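Local coordinates for protein N-terminal acetyltransferase B complex subunit MDM20 (Candida albicans, PDB 5K04) that probably serves as the non-catalytic auxiliary subunit of the NatB N-terminal acetyltransferase, wrapping around the catalytic subunit NAT3, at residues Leu239-Lys244 and Asp249-Trp254; Pro275-Ser280 and Tyr312-Gln317; Glu285-Tyr290 and Glu295-Asn300. One frame throughout, in Å; residues are numbered along the deposited sequence.

Interaction 1: residues Leu239-Lys244 and Asp249-Trp254; sequences LLFKEK and DTWKLW
The carbonyl oxygen of Thr250 is held within its helix by the backbone N of Trp254 at 3.1 Å, and Leu240 CD1 settles against the same oxygen at 3.8 Å. No hydrogen bond passes between 239-244 and 249-254; their meeting is apolar and aromatic. Leu240 carries most of the contact. Its two methyls divide the work: CD2 sits over the five-membered ring of Trp251, 3.7 Å from the centroid and only 5° off the ring normal, a CH-pi contact squarely over the face. CD1, the other branch, touches Trp251 CE3 at 3.6 Å and also meets Trp254 CB. Thr250 offers its methyl rather than its hydroxyl, because CG2 is anti to the backbone N and lies alongside Leu240 CD2; OG1 is bonded to Asp247.

These are the end of helix 229-242 and the start of helix 248-260, consecutive helices of an alpha-helical array, consistent with the TPR-clan family of this region. The corner is finished by an aromatic cluster. Phe241 receives the edge of the Trp251 six-membered ring on its face, in an offset edge-to-face pair with centroids 5.3 Å apart and planes at 78°. Against Trp254 the phenyl is tilted: CE1 stands above one face of the indole, displaced toward its rim, and comes to 3.8 Å from Trp254 CZ2. Trp254 swings its indole away from its own backbone N (chi1 179°), which brings it to this phenyl, while NE1 bonds to Glu237 and the ring stacks on His233. Ile279 and Leu282 of helix 277-289 pack against the Trp251 indole.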
loop_
_atom_site.group_PDB
_atom_site.type_symbol
_atom_site.label_atom_id
_atom_site.label_comp_id
_atom_site.label_asym_id
_atom_site.label_seq_id
_atom_site.Cartn_x
_atom_site.Cartn_y
_atom_site.Cartn_z
ATOM N N LEU A 239 7.783 -28.968 18.867
ATOM C CA LEU A 239 7.075 -27.691 18.852
ATOM C C LEU A 239 5.616 -27.871 19.227
ATOM O O LEU A 239 5.072 -27.086 20.010
ATOM C CB LEU A 239 7.170 -27.037 17.474
ATOM C CG LEU A 239 8.542 -26.621 16.971
ATOM C CD1 LEU A 239 8.412 -25.902 15.629
ATOM C CD2 LEU A 239 9.233 -25.763 18.007
ATOM N N LEU A 240 4.978 -28.916 18.692
ATOM C CA LEU A 240 3.529 -29.067 18.790
ATOM C C LEU A 240 3.095 -29.636 20.138
ATOM O O LEU A 240 2.118 -29.159 20.730
ATOM C CB LEU A 240 3.029 -29.969 17.661
ATOM C CG LEU A 240 3.317 -29.465 16.240
ATOM C CD1 LEU A 240 3.123 -30.593 15.224
ATOM C CD2 LEU A 240 2.462 -28.246 15.895
ATOM N N PHE A 241 3.796 -30.657 20.634
ATOM C CA PHE A 241 3.351 -31.389 21.814
ATOM C C PHE A 241 4.050 -30.962 23.100
ATOM O O PHE A 241 3.589 -31.339 24.183
ATOM C CB PHE A 241 3.542 -32.903 21.600
ATOM C CG PHE A 241 2.642 -33.488 20.536
ATOM C CD1 PHE A 241 3.007 -33.440 19.197
ATOM C CD2 PHE A 241 1.434 -34.070 20.873
ATOM C CE1 PHE A 241 2.187 -33.962 18.218
ATOM C CE2 PHE A 241 0.607 -34.604 19.897
ATOM C CZ PHE A 241 0.985 -34.542 18.566
ATOM N N LYS A 242 5.134 -30.186 23.016
ATOM C CA LYS A 242 5.866 -29.751 24.202
ATOM C C LYS A 242 6.062 -28.241 24.321
ATOM O O LYS A 242 6.377 -27.772 25.422
ATOM C CB LYS A 242 7.242 -30.434 24.263
ATOM C CG LYS A 242 7.172 -31.943 24.447
ATOM C CD LYS A 242 8.552 -32.569 24.625
ATOM C CE LYS A 242 8.456 -34.088 24.740
ATOM N NZ LYS A 242 9.794 -34.745 24.915
ATOM N N GLU A 243 5.884 -27.464 23.251
ATOM C CA GLU A 243 6.124 -26.023 23.287
ATOM C C GLU A 243 4.881 -25.220 22.900
ATOM O O GLU A 243 4.985 -24.027 22.580
ATOM C CB GLU A 243 7.319 -25.677 22.395
ATOM C CG GLU A 243 8.622 -26.320 22.930
ATOM C CD GLU A 243 9.871 -25.973 22.123
ATOM O OE1 GLU A 243 10.935 -26.548 22.431
ATOM O OE2 GLU A 243 9.799 -25.140 21.191
ATOM N N LYS A 244 3.713 -25.863 22.947
ATOM C CA LYS A 244 2.387 -25.277 22.694
ATOM C C LYS A 244 2.424 -24.228 21.585
ATOM O O LYS A 244 1.993 -23.080 21.736
ATOM C CB LYS A 244 1.771 -24.682 23.975
ATOM C CG LYS A 244 2.681 -23.919 24.921
ATOM C CD LYS A 244 2.164 -24.106 26.339
ATOM C CE LYS A 244 2.926 -23.270 27.347
ATOM N NZ LYS A 244 2.344 -23.420 28.716
ATOM N N ASP A 249 0.723 -25.068 9.656
ATOM C CA ASP A 249 1.822 -25.424 8.764
ATOM C C ASP A 249 2.763 -26.430 9.423
ATOM O O ASP A 249 3.249 -27.362 8.772
ATOM C CB ASP A 249 2.579 -24.163 8.347
ATOM C CG ASP A 249 1.776 -23.276 7.404
ATOM O OD1 ASP A 249 0.641 -23.647 7.049
ATOM O OD2 ASP A 249 2.289 -22.207 7.010
ATOM N N THR A 250 3.003 -26.275 10.728
ATOM C CA THR A 250 3.863 -27.206 11.450
ATOM C C THR A 250 3.181 -28.559 11.653
ATOM O O THR A 250 3.859 -29.597 11.662
ATOM C CB THR A 250 4.278 -26.596 12.793
ATOM O OG1 THR A 250 4.840 -25.291 12.571
ATOM C CG2 THR A 250 5.316 -27.487 13.496
ATOM N N TRP A 251 1.849 -28.570 11.793
ATOM C CA TRP A 251 1.118 -29.832 11.888
ATOM C C TRP A 251 1.219 -30.613 10.587
ATOM O O TRP A 251 1.406 -31.838 10.600
ATOM C CB TRP A 251 -0.355 -29.587 12.224
ATOM C CG TRP A 251 -0.697 -29.350 13.692
ATOM C CD1 TRP A 251 -1.145 -28.180 14.254
ATOM C CD2 TRP A 251 -0.662 -30.310 14.759
ATOM N NE1 TRP A 251 -1.380 -28.355 15.596
ATOM C CE2 TRP A 251 -1.085 -29.651 15.931
ATOM C CE3 TRP A 251 -0.296 -31.656 14.839
ATOM C CZ2 TRP A 251 -1.160 -30.297 17.164
ATOM C CZ3 TRP A 251 -0.371 -32.292 16.060
ATOM C CH2 TRP A 251 -0.800 -31.613 17.207
ATOM N N LYS A 252 1.097 -29.920 9.457
ATOM C CA LYS A 252 1.142 -30.597 8.166
ATOM C C LYS A 252 2.506 -31.228 7.929
ATOM O O LYS A 252 2.597 -32.371 7.464
ATOM C CB LYS A 252 0.796 -29.613 7.050
ATOM C CG LYS A 252 -0.659 -29.142 7.081
ATOM C CD LYS A 252 -0.868 -27.840 6.286
ATOM C CE LYS A 252 -0.735 -28.051 4.789
ATOM N NZ LYS A 252 -0.901 -26.774 4.055
ATOM N N LEU A 253 3.579 -30.498 8.251
ATOM C CA LEU A 253 4.917 -31.075 8.164
ATOM C C LEU A 253 5.055 -32.288 9.080
ATOM O O LEU A 253 5.721 -33.265 8.723
ATOM C CB LEU A 253 5.962 -30.013 8.505
ATOM C CG LEU A 253 6.116 -28.832 7.530
ATOM C CD1 LEU A 253 7.280 -27.944 7.953
ATOM C CD2 LEU A 253 6.327 -29.262 6.096
ATOM N N TRP A 254 4.384 -32.263 10.236
ATOM C CA TRP A 254 4.484 -33.368 11.187
ATOM C C TRP A 254 3.848 -34.647 10.651
ATOM O O TRP A 254 4.389 -35.739 10.861
ATOM C CB TRP A 254 3.844 -32.974 12.517
ATOM C CG TRP A 254 3.876 -34.053 13.555
ATOM C CD1 TRP A 254 4.944 -34.419 14.339
ATOM C CD2 TRP A 254 2.784 -34.889 13.951
ATOM N NE1 TRP A 254 4.581 -35.450 15.181
ATOM C CE2 TRP A 254 3.261 -35.753 14.960
ATOM C CE3 TRP A 254 1.451 -35.001 13.540
ATOM C CZ2 TRP A 254 2.452 -36.699 15.566
ATOM C CZ3 TRP A 254 0.653 -35.956 14.130
ATOM C CH2 TRP A 254 1.152 -36.788 15.139
#

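Interaction 2: residues Pro275-Ser280 and Tyr312-Gln317; sequences PTRNIS and YADLSQ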
loop_
_atom_site.group_PDB
_atom_site.type_symbol
_atom_site.label_atom_id
_atom_site.label_comp_id
_atom_site.label_asym_id
_atom_site.label_seq_id
_atom_site.Cartn_x
_atom_site.Cartn_y
_atom_site.Cartn_z
ATOM N N PRO A 275 -9.969 -31.479 20.358
ATOM C CA PRO A 275 -10.846 -31.059 19.253
ATOM C C PRO A 275 -10.601 -29.631 18.779
ATOM O O PRO A 275 -11.558 -28.901 18.495
ATOM C CB PRO A 275 -12.257 -31.221 19.841
ATOM C CG PRO A 275 -12.074 -31.113 21.321
ATOM C CD PRO A 275 -10.693 -31.627 21.634
ATOM N N THR A 276 -9.333 -29.228 18.666
ATOM C CA THR A 276 -9.022 -27.880 18.216
ATOM C C THR A 276 -9.339 -27.724 16.731
ATOM O O THR A 276 -9.512 -28.702 15.993
ATOM C CB THR A 276 -7.552 -27.524 18.477
ATOM O OG1 THR A 276 -6.691 -28.221 17.564
ATOM C CG2 THR A 276 -7.161 -27.857 19.917
ATOM N N ARG A 277 -9.454 -26.461 16.312
ATOM C CA ARG A 277 -9.673 -26.148 14.903
ATOM C C ARG A 277 -8.588 -26.768 14.032
ATOM O O ARG A 277 -8.881 -27.502 13.081
ATOM C CB ARG A 277 -9.727 -24.631 14.711
ATOM C CG ARG A 277 -9.707 -24.153 13.253
ATOM C CD ARG A 277 -10.418 -22.798 13.088
ATOM N NE ARG A 277 -10.216 -22.250 11.747
ATOM C CZ ARG A 277 -9.165 -21.512 11.384
ATOM N NH1 ARG A 277 -8.221 -21.229 12.266
ATOM N NH2 ARG A 277 -9.047 -21.065 10.138
ATOM N N ASN A 278 -7.323 -26.489 14.354
ATOM C CA ASN A 278 -6.228 -26.943 13.501
ATOM C C ASN A 278 -6.173 -28.464 13.413
ATOM O O ASN A 278 -5.859 -29.018 12.354
ATOM C CB ASN A 278 -4.907 -26.393 14.019
ATOM C CG ASN A 278 -4.641 -24.962 13.552
ATOM O OD1 ASN A 278 -5.308 -24.449 12.646
ATOM N ND2 ASN A 278 -3.651 -24.321 14.166
ATOM N N ILE A 279 -6.467 -29.153 14.517
ATOM C CA ILE A 279 -6.438 -30.611 14.498
ATOM C C ILE A 279 -7.642 -31.154 13.733
ATOM O O ILE A 279 -7.550 -32.191 13.063
ATOM C CB ILE A 279 -6.380 -31.158 15.936
ATOM C CG1 ILE A 279 -5.020 -30.872 16.559
ATOM C CG2 ILE A 279 -6.722 -32.660 15.991
ATOM C CD1 ILE A 279 -4.955 -31.286 18.023
ATOM N N SER A 280 -8.775 -30.451 13.791
ATOM C CA SER A 280 -9.955 -30.893 13.059
ATOM C C SER A 280 -9.725 -30.811 11.560
ATOM O O SER A 280 -10.088 -31.728 10.819
ATOM C CB SER A 280 -11.159 -30.060 13.479
ATOM O OG SER A 280 -11.484 -30.335 14.828
ATOM N N TYR A 312 -16.856 -22.163 6.211
ATOM C CA TYR A 312 -16.879 -22.277 4.754
ATOM C C TYR A 312 -15.488 -22.128 4.158
ATOM O O TYR A 312 -15.088 -22.916 3.293
ATOM C CB TYR A 312 -17.801 -21.224 4.145
ATOM C CG TYR A 312 -17.703 -21.188 2.641
ATOM C CD1 TYR A 312 -18.343 -22.145 1.859
ATOM C CD2 TYR A 312 -16.977 -20.202 2.003
ATOM C CE1 TYR A 312 -18.258 -22.118 0.475
ATOM C CE2 TYR A 312 -16.882 -20.166 0.624
ATOM C CZ TYR A 312 -17.523 -21.130 -0.136
ATOM O OH TYR A 312 -17.418 -21.079 -1.510
ATOM N N ALA A 313 -14.753 -21.088 4.576
ATOM C CA ALA A 313 -13.432 -20.843 3.997
ATOM C C ALA A 313 -12.466 -21.981 4.322
ATOM O O ALA A 313 -11.607 -22.329 3.505
ATOM C CB ALA A 313 -12.880 -19.497 4.479
ATOM N N ASP A 314 -12.619 -22.585 5.492
ATOM C CA ASP A 314 -11.772 -23.707 5.866
ATOM C C ASP A 314 -12.072 -24.956 5.022
ATOM O O ASP A 314 -11.150 -25.658 4.588
ATOM C CB ASP A 314 -11.949 -23.985 7.362
ATOM C CG ASP A 314 -11.359 -22.870 8.266
ATOM O OD1 ASP A 314 -10.720 -21.920 7.755
ATOM O OD2 ASP A 314 -11.530 -22.963 9.504
ATOM N N LEU A 315 -13.351 -25.260 4.777
ATOM C CA LEU A 315 -13.692 -26.502 4.078
ATOM C C LEU A 315 -13.648 -26.380 2.557
ATOM O O LEU A 315 -13.213 -27.316 1.872
ATOM C CB LEU A 315 -15.078 -26.991 4.505
ATOM C CG LEU A 315 -15.111 -27.567 5.916
ATOM C CD1 LEU A 315 -16.525 -27.990 6.287
ATOM C CD2 LEU A 315 -14.125 -28.745 6.072
ATOM N N SER A 316 -14.084 -25.240 2.017
ATOM C CA SER A 316 -14.204 -25.075 0.574
ATOM C C SER A 316 -12.867 -25.181 -0.140
ATOM O O SER A 316 -12.851 -25.303 -1.370
ATOM C CB SER A 316 -14.862 -23.727 0.259
ATOM O OG SER A 316 -14.090 -22.655 0.778
ATOM N N GLN A 317 -11.756 -25.138 0.593
ATOM C CA GLN A 317 -10.457 -25.355 -0.027
ATOM C C GLN A 317 -10.210 -26.823 -0.357
ATOM O O GLN A 317 -9.291 -27.129 -1.122
ATOM C CB GLN A 317 -9.353 -24.836 0.889
ATOM C CG GLN A 317 -9.057 -25.742 2.056
ATOM C CD GLN A 317 -8.014 -25.150 2.972
ATOM O OE1 GLN A 317 -6.830 -25.503 2.908
ATOM N NE2 GLN A 317 -8.445 -24.228 3.827
#
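Arg277, in the first turn of helix 277-289, and Asp314, near the end of helix 311-315, have their CA atoms 9.6 Å apart, a gap bridged mainly by the long arginine side chain. Arg277 does so with CG anti to the backbone N (chi1 170°) and the chain extended out to NE. It meets the carboxylate side-on: NE bonds to Asp314 OD2 at 2.7 Å, and NH2 to Asp314 OD1 at 3.0 Å, with an N-H...O angle of 163°. Both oxygens are met on their syn sides, close to the guanidinium plane, although the two flat groups are turned 34° against each other. A weaker bond joins NH2 to OD2.

The arginine sits where a helix starts. Thr276 is the N-cap, its OG1 accepting from Ile279 N at 3.2 Å, and Thr276 O is gripped from opposite faces of its plane by the N and OG of Ser280. The Arg277-Asp314 ion pair joins two helices of the TPR-clan family region at the interface with the catalytic partner. Asp314 OD2 also bonds to Tyr301 OH, and Arg277 NH2 makes a second salt bridge to Glu48 of the NAT3 chain. With two carboxylates as partners, the buried guanidinium probably stays charged; its side chain lies about 10 Å from the bound coenzyme A.

Interaction 3: residues Glu285-Tyr290 and Glu295-Asn300; sequences ELDILY and ETSVEN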
loop_
_atom_site.group_PDB
_atom_site.type_symbol
_atom_site.label_atom_id
_atom_site.label_comp_id
_atom_site.label_asym_id
_atom_site.label_seq_id
_atom_site.Cartn_x
_atom_site.Cartn_y
_atom_site.Cartn_z
ATOM N N GLU A 285 -6.570 -33.344 6.290
ATOM C CA GLU A 285 -5.267 -33.412 5.636
ATOM C C GLU A 285 -4.623 -34.783 5.830
ATOM O O GLU A 285 -3.860 -35.242 4.972
ATOM C CB GLU A 285 -4.366 -32.303 6.180
ATOM C CG GLU A 285 -3.405 -31.705 5.150
ATOM C CD GLU A 285 -4.032 -30.631 4.285
ATOM O OE1 GLU A 285 -4.829 -29.824 4.813
ATOM O OE2 GLU A 285 -3.718 -30.594 3.073
ATOM N N LEU A 286 -4.939 -35.460 6.936
ATOM C CA LEU A 286 -4.335 -36.760 7.199
ATOM C C LEU A 286 -5.026 -37.852 6.395
ATOM O O LEU A 286 -4.369 -38.795 5.949
ATOM C CB LEU A 286 -4.373 -37.065 8.699
ATOM C CG LEU A 286 -3.731 -38.385 9.156
ATOM C CD1 LEU A 286 -2.225 -38.359 8.963
ATOM C CD2 LEU A 286 -4.097 -38.722 10.607
ATOM N N ASP A 287 -6.345 -37.728 6.187
ATOM C CA ASP A 287 -7.051 -38.638 5.286
ATOM C C ASP A 287 -6.493 -38.551 3.869
ATOM O O ASP A 287 -6.231 -39.574 3.227
ATOM C CB ASP A 287 -8.545 -38.324 5.281
ATOM C CG ASP A 287 -9.207 -38.635 6.600
ATOM O OD1 ASP A 287 -8.522 -39.203 7.477
ATOM O OD2 ASP A 287 -10.401 -38.302 6.755
ATOM N N ILE A 288 -6.316 -37.329 3.365
ATOM C CA ILE A 288 -5.752 -37.135 2.033
ATOM C C ILE A 288 -4.368 -37.769 1.944
ATOM O O ILE A 288 -4.049 -38.476 0.980
ATOM C CB ILE A 288 -5.716 -35.631 1.704
ATOM C CG1 ILE A 288 -7.137 -35.102 1.513
ATOM C CG2 ILE A 288 -4.836 -35.341 0.492
ATOM C CD1 ILE A 288 -7.226 -33.586 1.455
ATOM N N LEU A 289 -3.536 -37.534 2.962
ATOM C CA LEU A 289 -2.156 -38.010 2.962
ATOM C C LEU A 289 -2.067 -39.532 2.921
ATOM O O LEU A 289 -1.088 -40.083 2.404
ATOM C CB LEU A 289 -1.436 -37.476 4.201
ATOM C CG LEU A 289 0.052 -37.779 4.323
ATOM C CD1 LEU A 289 0.789 -37.165 3.148
ATOM C CD2 LEU A 289 0.592 -37.237 5.643
ATOM N N TYR A 290 -3.067 -40.226 3.465
ATOM C CA TYR A 290 -3.080 -41.682 3.506
ATOM C C TYR A 290 -4.110 -42.262 2.551
ATOM O O TYR A 290 -4.542 -43.407 2.726
ATOM C CB TYR A 290 -3.316 -42.178 4.938
ATOM C CG TYR A 290 -2.054 -42.149 5.793
ATOM C CD1 TYR A 290 -1.595 -40.959 6.358
ATOM C CD2 TYR A 290 -1.313 -43.309 6.022
ATOM C CE1 TYR A 290 -0.437 -40.922 7.127
ATOM C CE2 TYR A 290 -0.156 -43.281 6.799
ATOM C CZ TYR A 290 0.281 -42.085 7.345
ATOM O OH TYR A 290 1.428 -42.055 8.109
ATOM N N GLU A 295 -14.825 -37.992 3.992
ATOM C CA GLU A 295 -16.188 -37.618 4.380
ATOM C C GLU A 295 -16.339 -37.382 5.880
ATOM O O GLU A 295 -16.836 -36.334 6.307
ATOM C CB GLU A 295 -17.167 -38.702 3.926
ATOM C CG GLU A 295 -17.934 -38.358 2.687
ATOM C CD GLU A 295 -19.153 -39.220 2.533
ATOM O OE1 GLU A 295 -18.989 -40.410 2.191
ATOM O OE2 GLU A 295 -20.271 -38.714 2.781
ATOM N N THR A 296 -15.977 -38.377 6.695
ATOM C CA THR A 296 -16.283 -38.303 8.122
ATOM C C THR A 296 -15.544 -37.148 8.791
ATOM O O THR A 296 -16.087 -36.494 9.689
ATOM C CB THR A 296 -15.940 -39.628 8.808
ATOM O OG1 THR A 296 -14.534 -39.683 9.064
ATOM C CG2 THR A 296 -16.293 -40.777 7.909
ATOM N N SER A 297 -14.307 -36.875 8.367
ATOM C CA SER A 297 -13.569 -35.779 8.980
ATOM C C SER A 297 -14.057 -34.417 8.491
ATOM O O SER A 297 -13.926 -33.427 9.217
ATOM C CB SER A 297 -12.064 -35.948 8.752
ATOM O OG SER A 297 -11.786 -36.646 7.560
ATOM N N VAL A 298 -14.645 -34.347 7.293
ATOM C CA VAL A 298 -15.319 -33.116 6.887
ATOM C C VAL A 298 -16.559 -32.891 7.739
ATOM O O VAL A 298 -16.809 -31.777 8.216
ATOM C CB VAL A 298 -15.672 -33.152 5.389
ATOM C CG1 VAL A 298 -16.775 -32.140 5.069
ATOM C CG2 VAL A 298 -14.458 -32.850 4.561
ATOM N N GLU A 299 -17.358 -33.942 7.935
ATOM C CA GLU A 299 -18.557 -33.829 8.761
ATOM C C GLU A 299 -18.208 -33.451 10.199
ATOM O O GLU A 299 -18.915 -32.655 10.825
ATOM C CB GLU A 299 -19.348 -35.141 8.708
ATOM C CG GLU A 299 -20.052 -35.393 7.368
ATOM C CD GLU A 299 -20.522 -36.839 7.194
ATOM O OE1 GLU A 299 -20.364 -37.646 8.138
ATOM O OE2 GLU A 299 -21.047 -37.172 6.105
ATOM N N ASN A 300 -17.106 -33.994 10.732
ATOM C CA ASN A 300 -16.729 -33.706 12.115
ATOM C C ASN A 300 -16.258 -32.261 12.266
ATOM O O ASN A 300 -16.550 -31.613 13.276
ATOM C CB ASN A 300 -15.661 -34.701 12.587
ATOM C CG ASN A 300 -14.972 -34.278 13.906
ATOM O OD1 ASN A 300 -15.501 -34.516 14.995
ATOM N ND2 ASN A 300 -13.768 -33.671 13.800
HETATM O O HOH W 1 -12.616 -39.461 7.490
#
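Polar contact comes first: Asp287, on helix 277-289, points its carboxylate at Ser297 of helix 295-305, and the hydroxyl OG of Ser297 donates to Asp287 OD2. The modelled separation of 2.3 Å is shorter than a sound hydrogen bond, so the detailed geometry is doubtful. Ser297 OG also bonds to Ile294 O, which leaves two acceptors close to a single hydroxyl. The Ser297 chi1 of 29°, well away from a staggered value, is a further reason to read the position of OG with caution. On the Asp287 side, CG lies beside the backbone N (chi1 -67°), which brings the carboxylate toward the neighbouring helix, and OD2 rather than OD1 does the touching.

The water-mediated contact runs next to it. One water donates to Asp287 OD2 at 2.6 Å and lies 2.5 Å from Thr296 OG1, to which it is also hydrogen-bonded. OD2 therefore holds two partners: Ser297 reaches it directly and its neighbour Thr296 through the water.

Van der Waals contacts flank this polar spot. Phe265 packs against Asp287 from helix 265-269, while Ser297 rests on Lys283 and Ile284, one turn and nearly one turn before Asp287. The CA atoms of Asp287 and Ser297 are 8.0 Å apart, and the two segments run in roughly opposite directions, joined by a four-residue stretch that holds no helix. This is an antiparallel helical hairpin, the kind of unit from which the repeats of the TPR clan, to which this family region belongs, are built.

Following the chain from its N terminus, interaction 1 closes first, joining helix 229-242 to helix 248-260 across a short turn. Interaction 2 opens later, at 275-280, and shuts a wider loop at 312-317; interaction 3 is nested within that loop, pairing 285-290 with 295-300. Interactions 2 and 3 share helix 277-289, one at its start and the other near its end, and their centres are 11 Å apart. Interaction 1 meets both: Trp251 packs on Asn278 and Ile279 of interaction 2, and Lys252 lies beside Glu285 of interaction 3. Together they tie five helices, from 229-242 to 311-315, into one stretch of the solenoid, on which interactions 1 and 2 also face NAT3.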